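Local coordinates for protein putative acetyltransferase (Streptococcus mutans, PDB 4E2A) that probably transfers an acyl group, as other GNAT-family acetyltransferases do, commonly from acetyl-coenzyme A, at residues Q57-T62 with N74-A79; E78-S83 with I128-I133; Q45-L50 with T96-M101. One frame throughout, in Å; residues are numbered along the deposited sequence.

Contact 1: residues Q57-T62 with N74-A79; sequences QTFRET and NFFDEA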
loop_
_atom_site.group_PDB
_atom_site.type_symbol
_atom_site.label_atom_id
_atom_site.label_comp_id
_atom_site.label_asym_id
_atom_site.label_seq_id
_atom_site.Cartn_x
_atom_site.Cartn_y
_atom_site.Cartn_z
ATOM N N GLN B 57 6.824 -13.207 16.612
ATOM C CA GLN B 57 7.541 -14.426 16.308
ATOM C C GLN B 57 7.146 -15.023 14.952
ATOM O O GLN B 57 8.020 -15.454 14.196
ATOM C CB GLN B 57 7.420 -15.456 17.421
ATOM C CG GLN B 57 8.467 -16.549 17.236
ATOM C CD GLN B 57 8.365 -17.639 18.270
ATOM O OE1 GLN B 57 8.690 -18.800 17.993
ATOM N NE2 GLN B 57 7.915 -17.282 19.475
ATOM N N THR B 58 5.850 -15.036 14.639
ATOM C CA THR B 58 5.393 -15.555 13.351
ATOM C C THR B 58 5.872 -14.695 12.181
ATOM O O THR B 58 6.148 -15.214 11.102
ATOM C CB THR B 58 3.853 -15.767 13.299
ATOM O OG1 THR B 58 3.152 -14.549 13.632
ATOM C CG2 THR B 58 3.442 -16.857 14.290
ATOM N N PHE B 59 5.979 -13.381 12.396
ATOM C CA PHE B 59 6.397 -12.502 11.313
ATOM C C PHE B 59 7.883 -12.763 11.009
ATOM O O PHE B 59 8.299 -12.868 9.852
ATOM C CB PHE B 59 6.146 -11.022 11.650
ATOM C CG PHE B 59 6.193 -10.111 10.428
ATOM C CD1 PHE B 59 7.391 -9.548 10.011
ATOM C CD2 PHE B 59 5.038 -9.826 9.706
ATOM C CE1 PHE B 59 7.444 -8.712 8.896
ATOM C CE2 PHE B 59 5.078 -8.990 8.585
ATOM C CZ PHE B 59 6.285 -8.428 8.186
ATOM N N ARG B 60 8.653 -12.903 12.075
ATOM C CA ARG B 60 10.079 -13.221 12.013
ATOM C C ARG B 60 10.288 -14.564 11.299
ATOM O O ARG B 60 11.077 -14.668 10.357
ATOM C CB ARG B 60 10.618 -13.286 13.447
ATOM C CG ARG B 60 12.123 -13.243 13.592
ATOM C CD ARG B 60 12.530 -13.302 15.080
ATOM N NE ARG B 60 11.966 -12.200 15.854
ATOM C CZ ARG B 60 12.662 -11.151 16.292
ATOM N NH1 ARG B 60 13.962 -11.061 16.041
ATOM N NH2 ARG B 60 12.063 -10.199 16.991
ATOM N N GLU B 61 9.565 -15.591 11.737
ATOM C CA GLU B 61 9.620 -16.900 11.073
ATOM C C GLU B 61 9.288 -16.858 9.586
ATOM O O GLU B 61 9.893 -17.580 8.789
ATOM C CB GLU B 61 8.689 -17.903 11.771
ATOM C CG GLU B 61 9.179 -18.297 13.146
ATOM C CD GLU B 61 8.184 -19.145 13.931
ATOM O OE1 GLU B 61 7.016 -19.303 13.481
ATOM O OE2 GLU B 61 8.587 -19.648 15.006
ATOM N N THR B 62 8.318 -16.029 9.213
ATOM C CA THR B 62 7.836 -15.987 7.834
ATOM C C THR B 62 8.772 -15.166 6.942
ATOM O O THR B 62 8.958 -15.480 5.774
ATOM C CB THR B 62 6.393 -15.385 7.765
ATOM O OG1 THR B 62 5.479 -16.260 8.428
ATOM C CG2 THR B 62 5.937 -15.164 6.320
ATOM N N ASN B 74 11.430 -2.484 11.535
ATOM C CA ASN B 74 10.596 -1.397 11.029
ATOM C C ASN B 74 9.118 -1.765 11.045
ATOM O O ASN B 74 8.269 -0.944 11.392
ATOM C CB ASN B 74 10.987 -1.014 9.592
ATOM C CG ASN B 74 12.272 -0.210 9.529
ATOM O OD1 ASN B 74 12.600 0.521 10.454
ATOM N ND2 ASN B 74 13.007 -0.351 8.434
ATOM N N PHE B 75 8.802 -2.992 10.648
ATOM C CA PHE B 75 7.405 -3.424 10.637
ATOM C C PHE B 75 6.873 -3.604 12.052
ATOM O O PHE B 75 5.779 -3.111 12.369
ATOM C CB PHE B 75 7.208 -4.711 9.817
ATOM C CG PHE B 75 5.757 -5.118 9.653
ATOM C CD1 PHE B 75 4.999 -4.628 8.596
ATOM C CD2 PHE B 75 5.162 -5.991 10.546
ATOM C CE1 PHE B 75 3.661 -4.997 8.443
ATOM C CE2 PHE B 75 3.831 -6.359 10.404
ATOM C CZ PHE B 75 3.080 -5.863 9.350
ATOM N N PHE B 76 7.629 -4.294 12.906
ATOM C CA PHE B 76 7.231 -4.437 14.318
ATOM C C PHE B 76 6.967 -3.087 14.972
ATOM O O PHE B 76 5.975 -2.910 15.694
ATOM C CB PHE B 76 8.306 -5.128 15.150
ATOM C CG PHE B 76 8.718 -6.469 14.632
ATOM C CD1 PHE B 76 7.800 -7.313 14.040
ATOM C CD2 PHE B 76 10.039 -6.878 14.741
ATOM C CE1 PHE B 76 8.198 -8.544 13.556
ATOM C CE2 PHE B 76 10.448 -8.091 14.259
ATOM C CZ PHE B 76 9.529 -8.935 13.669
ATOM N N ASP B 77 7.877 -2.145 14.731
ATOM C CA ASP B 77 7.823 -0.831 15.371
ATOM C C ASP B 77 6.563 -0.079 14.963
ATOM O O ASP B 77 6.148 0.852 15.654
ATOM C CB ASP B 77 9.063 0.023 15.033
ATOM C CG ASP B 77 10.310 -0.401 15.793
ATOM O OD1 ASP B 77 10.215 -1.199 16.756
ATOM O OD2 ASP B 77 11.408 0.080 15.423
ATOM N N GLU B 78 5.959 -0.475 13.843
ATOM C CA GLU B 78 4.784 0.220 13.335
ATOM C C GLU B 78 3.485 -0.546 13.587
ATOM O O GLU B 78 2.471 0.035 13.974
ATOM C CB GLU B 78 4.915 0.506 11.823
ATOM C CG GLU B 78 3.714 1.270 11.232
ATOM C CD GLU B 78 3.776 1.453 9.702
ATOM O OE1 GLU B 78 4.669 0.862 9.047
ATOM O OE2 GLU B 78 2.926 2.200 9.150
ATOM N N ALA B 79 3.512 -1.847 13.345
ATOM C CA ALA B 79 2.284 -2.658 13.379
ATOM C C ALA B 79 2.048 -3.428 14.678
ATOM O O ALA B 79 0.920 -3.780 14.993
ATOM C CB ALA B 79 2.252 -3.632 12.191
#

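Contact 2: residues E78-S83 with I128-I133; sequences EAYTLS and IQRLYI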
loop_
_atom_site.group_PDB
_atom_site.type_symbol
_atom_site.label_atom_id
_atom_site.label_comp_id
_atom_site.label_asym_id
_atom_site.label_seq_id
_atom_site.Cartn_x
_atom_site.Cartn_y
_atom_site.Cartn_z
ATOM N N GLU B 78 5.959 -0.475 13.843
ATOM C CA GLU B 78 4.784 0.220 13.335
ATOM C C GLU B 78 3.485 -0.546 13.587
ATOM O O GLU B 78 2.471 0.035 13.974
ATOM C CB GLU B 78 4.915 0.506 11.823
ATOM C CG GLU B 78 3.714 1.270 11.232
ATOM C CD GLU B 78 3.776 1.453 9.702
ATOM O OE1 GLU B 78 4.669 0.862 9.047
ATOM O OE2 GLU B 78 2.926 2.200 9.150
ATOM N N ALA B 79 3.512 -1.847 13.345
ATOM C CA ALA B 79 2.284 -2.658 13.379
ATOM C C ALA B 79 2.048 -3.428 14.678
ATOM O O ALA B 79 0.920 -3.780 14.993
ATOM C CB ALA B 79 2.252 -3.632 12.191
ATOM N N TYR B 80 3.106 -3.741 15.408
ATOM C CA TYR B 80 2.946 -4.667 16.521
ATOM C C TYR B 80 3.391 -4.111 17.865
ATOM O O TYR B 80 3.871 -4.859 18.715
ATOM C CB TYR B 80 3.676 -5.989 16.229
ATOM C CG TYR B 80 3.076 -6.844 15.110
ATOM C CD1 TYR B 80 1.731 -6.749 14.766
ATOM C CD2 TYR B 80 3.862 -7.773 14.423
ATOM C CE1 TYR B 80 1.185 -7.538 13.749
ATOM C CE2 TYR B 80 3.322 -8.570 13.404
ATOM C CZ TYR B 80 1.984 -8.458 13.082
ATOM O OH TYR B 80 1.442 -9.260 12.083
ATOM N N THR B 81 3.252 -2.802 18.059
ATOM C CA THR B 81 3.428 -2.205 19.397
ATOM C C THR B 81 2.193 -2.544 20.214
ATOM O O THR B 81 1.136 -2.878 19.642
ATOM C CB THR B 81 3.579 -0.674 19.315
ATOM O OG1 THR B 81 2.363 -0.089 18.812
ATOM C CG2 THR B 81 4.734 -0.310 18.396
ATOM N N LEU B 82 2.318 -2.497 21.537
ATOM C CA LEU B 82 1.196 -2.831 22.408
ATOM C C LEU B 82 0.028 -1.879 22.194
ATOM O O LEU B 82 -1.122 -2.284 22.325
ATOM C CB LEU B 82 1.595 -2.800 23.878
ATOM C CG LEU B 82 2.486 -3.936 24.420
ATOM C CD1 LEU B 82 2.949 -3.629 25.839
ATOM C CD2 LEU B 82 1.733 -5.259 24.373
ATOM N N SER B 83 0.319 -0.619 21.875
ATOM C CA SER B 83 -0.755 0.368 21.705
ATOM C C SER B 83 -1.591 0.140 20.435
ATOM O O SER B 83 -2.814 0.308 20.451
ATOM C CB SER B 83 -0.206 1.808 21.758
ATOM O OG SER B 83 0.704 2.079 20.698
ATOM N N ILE B 128 -10.913 -11.518 5.824
ATOM C CA ILE B 128 -9.935 -12.303 6.573
ATOM C C ILE B 128 -8.576 -11.656 6.309
ATOM O O ILE B 128 -8.060 -11.716 5.185
ATOM C CB ILE B 128 -9.956 -13.791 6.172
ATOM C CG1 ILE B 128 -11.371 -14.364 6.352
ATOM C CG2 ILE B 128 -8.962 -14.580 7.018
ATOM C CD1 ILE B 128 -11.608 -15.677 5.561
ATOM N N GLN B 129 -8.036 -10.986 7.330
ATOM C CA GLN B 129 -6.862 -10.117 7.163
ATOM C C GLN B 129 -5.540 -10.813 7.500
ATOM O O GLN B 129 -4.568 -10.699 6.744
ATOM C CB GLN B 129 -6.999 -8.836 8.017
ATOM C CG GLN B 129 -5.845 -7.820 7.816
ATOM C CD GLN B 129 -5.709 -6.803 8.958
ATOM O OE1 GLN B 129 -6.654 -6.552 9.708
ATOM N NE2 GLN B 129 -4.521 -6.213 9.084
ATOM N N ARG B 130 -5.502 -11.497 8.642
ATOM C CA ARG B 130 -4.292 -12.151 9.133
ATOM C C ARG B 130 -4.527 -13.590 9.580
ATOM O O ARG B 130 -5.477 -13.876 10.312
ATOM C CB ARG B 130 -3.717 -11.398 10.352
ATOM C CG ARG B 130 -3.028 -10.085 10.057
ATOM C CD ARG B 130 -2.525 -9.416 11.359
ATOM N NE ARG B 130 -2.071 -8.076 11.045
ATOM C CZ ARG B 130 -2.139 -7.039 11.869
ATOM N NH1 ARG B 130 -2.648 -7.185 13.093
ATOM N NH2 ARG B 130 -1.687 -5.852 11.462
ATOM N N LEU B 131 -3.631 -14.491 9.183
ATOM C CA LEU B 131 -3.663 -15.848 9.726
ATOM C C LEU B 131 -2.245 -16.434 9.724
ATOM O O LEU B 131 -1.681 -16.679 8.657
ATOM C CB LEU B 131 -4.654 -16.737 8.926
ATOM C CG LEU B 131 -5.143 -18.063 9.574
ATOM C CD1 LEU B 131 -6.269 -18.755 8.788
ATOM C CD2 LEU B 131 -3.986 -19.042 9.765
ATOM N N TYR B 132 -1.687 -16.634 10.926
ATOM C CA TYR B 132 -0.357 -17.172 11.129
ATOM C C TYR B 132 -0.368 -18.358 12.082
ATOM O O TYR B 132 -1.076 -18.352 13.092
ATOM C CB TYR B 132 0.572 -16.101 11.739
ATOM C CG TYR B 132 0.966 -14.969 10.811
ATOM C CD1 TYR B 132 2.131 -15.032 10.050
ATOM C CD2 TYR B 132 0.174 -13.829 10.711
ATOM C CE1 TYR B 132 2.490 -13.987 9.227
ATOM C CE2 TYR B 132 0.524 -12.792 9.894
ATOM C CZ TYR B 132 1.679 -12.871 9.154
ATOM O OH TYR B 132 2.028 -11.825 8.338
ATOM N N ILE B 133 0.436 -19.368 11.771
ATOM C CA ILE B 133 0.653 -20.483 12.690
ATOM C C ILE B 133 2.141 -20.520 13.011
ATOM O O ILE B 133 2.974 -20.494 12.091
ATOM C CB ILE B 133 0.231 -21.850 12.070
ATOM C CG1 ILE B 133 -1.247 -21.846 11.642
ATOM C CG2 ILE B 133 0.547 -23.017 13.040
ATOM C CD1 ILE B 133 -2.267 -21.749 12.795
HETATM O O HOH W 1 -1.194 -3.887 13.351
HETATM O O HOH W 2 0.633 -9.231 8.709
#

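Contact 3: residues Q45-L50 with T96-M101; sequences QDELSL and TYFILM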
loop_
_atom_site.group_PDB
_atom_site.type_symbol
_atom_site.label_atom_id
_atom_site.label_comp_id
_atom_site.label_asym_id
_atom_site.label_seq_id
_atom_site.Cartn_x
_atom_site.Cartn_y
_atom_site.Cartn_z
ATOM N N GLN B 45 -8.364 -9.698 27.060
ATOM C CA GLN B 45 -7.783 -8.388 27.354
ATOM C C GLN B 45 -6.411 -8.523 28.024
ATOM O O GLN B 45 -5.488 -7.780 27.712
ATOM C CB GLN B 45 -8.723 -7.539 28.229
ATOM C CG GLN B 45 -9.831 -6.800 27.460
ATOM C CD GLN B 45 -9.313 -5.615 26.641
ATOM O OE1 GLN B 45 -8.111 -5.477 26.406
ATOM N NE2 GLN B 45 -10.224 -4.747 26.223
ATOM N N ASP B 46 -6.274 -9.492 28.924
ATOM C CA ASP B 46 -5.012 -9.683 29.638
ATOM C C ASP B 46 -3.963 -10.515 28.878
ATOM O O ASP B 46 -2.947 -10.926 29.450
ATOM C CB ASP B 46 -5.268 -10.269 31.031
ATOM C CG ASP B 46 -5.714 -11.718 30.982
ATOM O OD1 ASP B 46 -6.233 -12.150 29.930
ATOM O OD2 ASP B 46 -5.547 -12.427 31.998
ATOM N N GLU B 47 -4.201 -10.755 27.593
ATOM C CA GLU B 47 -3.250 -11.492 26.758
ATOM C C GLU B 47 -2.593 -10.598 25.692
ATOM O O GLU B 47 -1.994 -11.084 24.725
ATOM C CB GLU B 47 -3.944 -12.704 26.109
ATOM C CG GLU B 47 -4.567 -13.647 27.137
ATOM C CD GLU B 47 -5.220 -14.886 26.520
ATOM O OE1 GLU B 47 -6.212 -14.736 25.759
ATOM O OE2 GLU B 47 -4.728 -16.012 26.796
ATOM N N LEU B 48 -2.714 -9.289 25.861
ATOM C CA LEU B 48 -2.134 -8.354 24.897
ATOM C C LEU B 48 -0.634 -8.625 24.643
ATOM O O LEU B 48 -0.169 -8.628 23.495
ATOM C CB LEU B 48 -2.380 -6.913 25.362
ATOM C CG LEU B 48 -1.796 -5.773 24.527
ATOM C CD1 LEU B 48 -2.484 -5.710 23.196
ATOM C CD2 LEU B 48 -1.945 -4.431 25.257
ATOM N N SER B 49 0.129 -8.880 25.693
ATOM C CA SER B 49 1.558 -9.096 25.533
ATOM C C SER B 49 1.839 -10.415 24.859
ATOM O O SER B 49 2.700 -10.524 24.060
ATOM C CB SER B 49 2.280 -9.025 26.870
ATOM O OG SER B 49 2.096 -7.779 27.479
ATOM N N LEU B 50 1.039 -11.402 25.189
ATOM C CA LEU B 50 1.086 -12.683 24.553
ATOM C C LEU B 50 0.851 -12.541 23.037
ATOM O O LEU B 50 1.615 -12.977 22.249
ATOM C CB LEU B 50 0.077 -13.590 25.234
ATOM C CG LEU B 50 -0.013 -15.002 24.735
ATOM C CD1 LEU B 50 1.302 -15.614 24.383
ATOM C CD2 LEU B 50 -0.829 -15.861 25.620
ATOM N N THR B 96 -9.901 -10.580 16.929
ATOM C CA THR B 96 -8.673 -11.359 16.885
ATOM C C THR B 96 -8.813 -12.627 17.738
ATOM O O THR B 96 -9.231 -12.564 18.909
ATOM C CB THR B 96 -7.459 -10.535 17.356
ATOM O OG1 THR B 96 -7.327 -9.362 16.548
ATOM C CG2 THR B 96 -6.168 -11.350 17.253
ATOM N N TYR B 97 -8.420 -13.758 17.152
ATOM C CA TYR B 97 -8.526 -15.067 17.806
ATOM C C TYR B 97 -7.161 -15.733 17.974
ATOM O O TYR B 97 -6.265 -15.550 17.142
ATOM C CB TYR B 97 -9.417 -16.012 16.987
ATOM C CG TYR B 97 -10.856 -15.562 16.861
ATOM C CD1 TYR B 97 -11.811 -15.978 17.776
ATOM C CD2 TYR B 97 -11.255 -14.719 15.821
ATOM C CE1 TYR B 97 -13.106 -15.574 17.680
ATOM C CE2 TYR B 97 -12.571 -14.295 15.715
ATOM C CZ TYR B 97 -13.489 -14.735 16.654
ATOM O OH TYR B 97 -14.799 -14.348 16.589
ATOM N N PHE B 98 -7.017 -16.511 19.053
ATOM C CA PHE B 98 -5.934 -17.475 19.190
ATOM C C PHE B 98 -6.477 -18.846 18.814
ATOM O O PHE B 98 -7.658 -19.157 19.056
ATOM C CB PHE B 98 -5.437 -17.591 20.643
ATOM C CG PHE B 98 -4.518 -16.476 21.098
ATOM C CD1 PHE B 98 -3.622 -15.887 20.238
ATOM C CD2 PHE B 98 -4.558 -16.032 22.409
ATOM C CE1 PHE B 98 -2.772 -14.865 20.673
ATOM C CE2 PHE B 98 -3.726 -15.000 22.852
ATOM C CZ PHE B 98 -2.831 -14.421 21.977
ATOM N N ILE B 99 -5.621 -19.670 18.226
ATOM C CA ILE B 99 -5.868 -21.101 18.253
ATOM C C ILE B 99 -4.850 -21.679 19.212
ATOM O O ILE B 99 -3.656 -21.355 19.151
ATOM C CB ILE B 99 -5.810 -21.789 16.877
ATOM C CG1 ILE B 99 -6.146 -23.280 17.022
ATOM C CG2 ILE B 99 -4.456 -21.611 16.225
ATOM C CD1 ILE B 99 -6.474 -23.963 15.701
ATOM N N LEU B 100 -5.321 -22.507 20.100
ATOM C CA LEU B 100 -4.533 -23.004 21.196
ATOM C C LEU B 100 -4.386 -24.508 21.165
ATOM O O LEU B 100 -5.278 -25.213 20.803
ATOM C CB LEU B 100 -5.137 -22.585 22.520
ATOM C CG LEU B 100 -5.150 -21.116 22.840
ATOM C CD1 LEU B 100 -6.500 -20.512 22.860
ATOM C CD2 LEU B 100 -4.441 -20.909 24.086
ATOM N N MET B 101 -3.228 -24.972 21.562
ATOM C CA MET B 101 -2.949 -26.382 21.670
ATOM C C MET B 101 -2.506 -26.710 23.091
ATOM O O MET B 101 -1.517 -26.230 23.577
ATOM C CB MET B 101 -1.909 -26.788 20.647
ATOM C CG MET B 101 -1.343 -28.118 20.892
ATOM S SD MET B 101 -2.204 -29.267 19.939
ATOM C CE MET B 101 -1.018 -29.461 18.711
#

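Contact 1: residues Q57-T62 with N74-A79
Phe59 and Phe75 lay their rings one over the other in an offset stack, the planes 6° apart and the centroids separated by 4.2 Å. Within the stack CE2 of Phe59 comes to 3.4 Å from CE2 of Phe75, and CZ of Phe59 sits over the CG-CD2 side of the Phe75 ring, so each ring covers the rim of the other. In both residues CG lies opposite the backbone N (chi1 -164° in Phe59), which sends the two rings into the gap between the helices. Phe76 adds a third ring differently: its CE1 lies 3.7 Å from CB of Phe59, which meets the Phe76 ring at its edge and in its plane. Arg60 reaches over as well, its chain bent at chi3, bringing NH2 to 3.8 Å from CE2 of Phe76, which lies over one face of the guanidinium.

One step out, the methyl CB of Ala79 rests on the face of Phe75 turned away from Phe59, 3.6 Å above the ring plane, and Tyr80 meets Phe75 edge-to-face. Tyr132 of strand 125-133 packs on Phe59, while Val196 and Phe191 of the second subunit press on Phe59 and Phe75. The backbones themselves stay apart: the segment axes approach no nearer than 11.3 Å at an angle of 152°, and the closest CA atoms, those of Phe59 and Phe76, are 8.6 Å apart. Large rings therefore bridge a wide, roughly antiparallel helix pair. Phe59, Phe75 and Phe76 form an aromatic cluster that joins the successive helices 48-63 and 69-79 of the GNAT fold, beside the second subunit.

Contact 2: residues E78-S83 with I128-I133
In this GNAT fold the turn between helices 69-79 and 82-90 faces strand 125-133 of the central sheet, at a classic beta bulge where Gln129 and Arg130 both oppose Lys110. From the bulge Arg130 runs extended from CG to NE, passing Tyr80, whose chain slides by in the opposite direction. The tyrosine offers its ring edge to the guanidinium: the planes stand 79° apart, and CE1 of Tyr80 lies 3.9 Å from CZ of Arg130, over the centre of the guanidinium face. NE2 of Gln129 lies over the opposite face. NH1 of the same group forms a salt bridge with Glu88 of helix 82-90.

Tyr132 is the second strand residue to meet the turn, though loosely, its CE2 at 4.3 Å from the Tyr80 OH. A water 3.0 Å from OH of Tyr132 makes a further, weak bond to OH of Tyr80. Another water, in the plane of the guanidinium at its edge, accepts from NH2 of Arg130 at 2.8 Å and donates to the carbonyl O of Ala79 at 2.7 Å.

Contact 3: residues Q45-L50 with T96-M101
The carboxylate oxygen OE1 of Glu47 is gripped twice, by a salt bridge from NH1 of Arg41 on strand 38-42, the neighbour of strand 94-101, and by a hydrogen bond from the backbone N of Asn44, and it also lies 3.8 Å from CE2 of Phe98 across the contact. The phenyl ring receives it at the edge, near the ring plane, with CD of Glu47 in that plane, 4.0 Å from CE2. Since carboxylate and ring planes are 80° apart, the acid presents itself nearly upright to the ring rim. CG of Glu47 lies beside the backbone N (chi1 -57°), and the extended chain beyond it carries the carboxylate to the ring edge, while CB of the same residue keeps 4.0 Å from CE2 of Phe98.

Leu50 supplies the apolar partner. Its CG stands 4.0 Å from CZ of Phe98 and its CD2 branch 4.1 Å from CE2, so the outer end of the ring has the acid at its CE2 edge and Leu50 beyond CZ, approaching obliquely from the start of helix 48-63, for which Glu47 occupies the N-cap position. The strand side is fixed by the sheet: Phe98 pairs through its backbone with Arg41, the residue whose side chain also binds Glu47, and its ring touches Val43.

Chemically, the ring edge carries the positive end of the C-H dipoles, and a carboxylate oxygen near that edge probably finds a mildly favourable electrostatic environment. The pairing with Arg41 would be expected to favour the ionised acid, consistent with a charged group lying at the edge of a buried ring where helix 48-63 begins beside strand 94-101.

In the fold
The three contacts follow one layer of helices over one side of the mixed sheet. Contacts 1 and 2 are close neighbours, with centres about 8 Å apart, and share Glu78 and Ala79 at the end of helix 69-79; Thr58 and Phe59 of contact 1 pack directly on Tyr132 of contact 2. Between centres, contact 3 lies about 12 Å from contact 2, touching it through Leu82 and Leu48, and about 17 Å from contact 1, with which it shares helix 48-63. Along the chain 45-50 comes first, then 57-62, 74-79 and 78-83, then 96-101 and 128-133. Consecutive helices are thereby tied to strands 94-101 and 125-133, with contact 1, and the Glu78 it shares with contact 2, also reaching the second subunit.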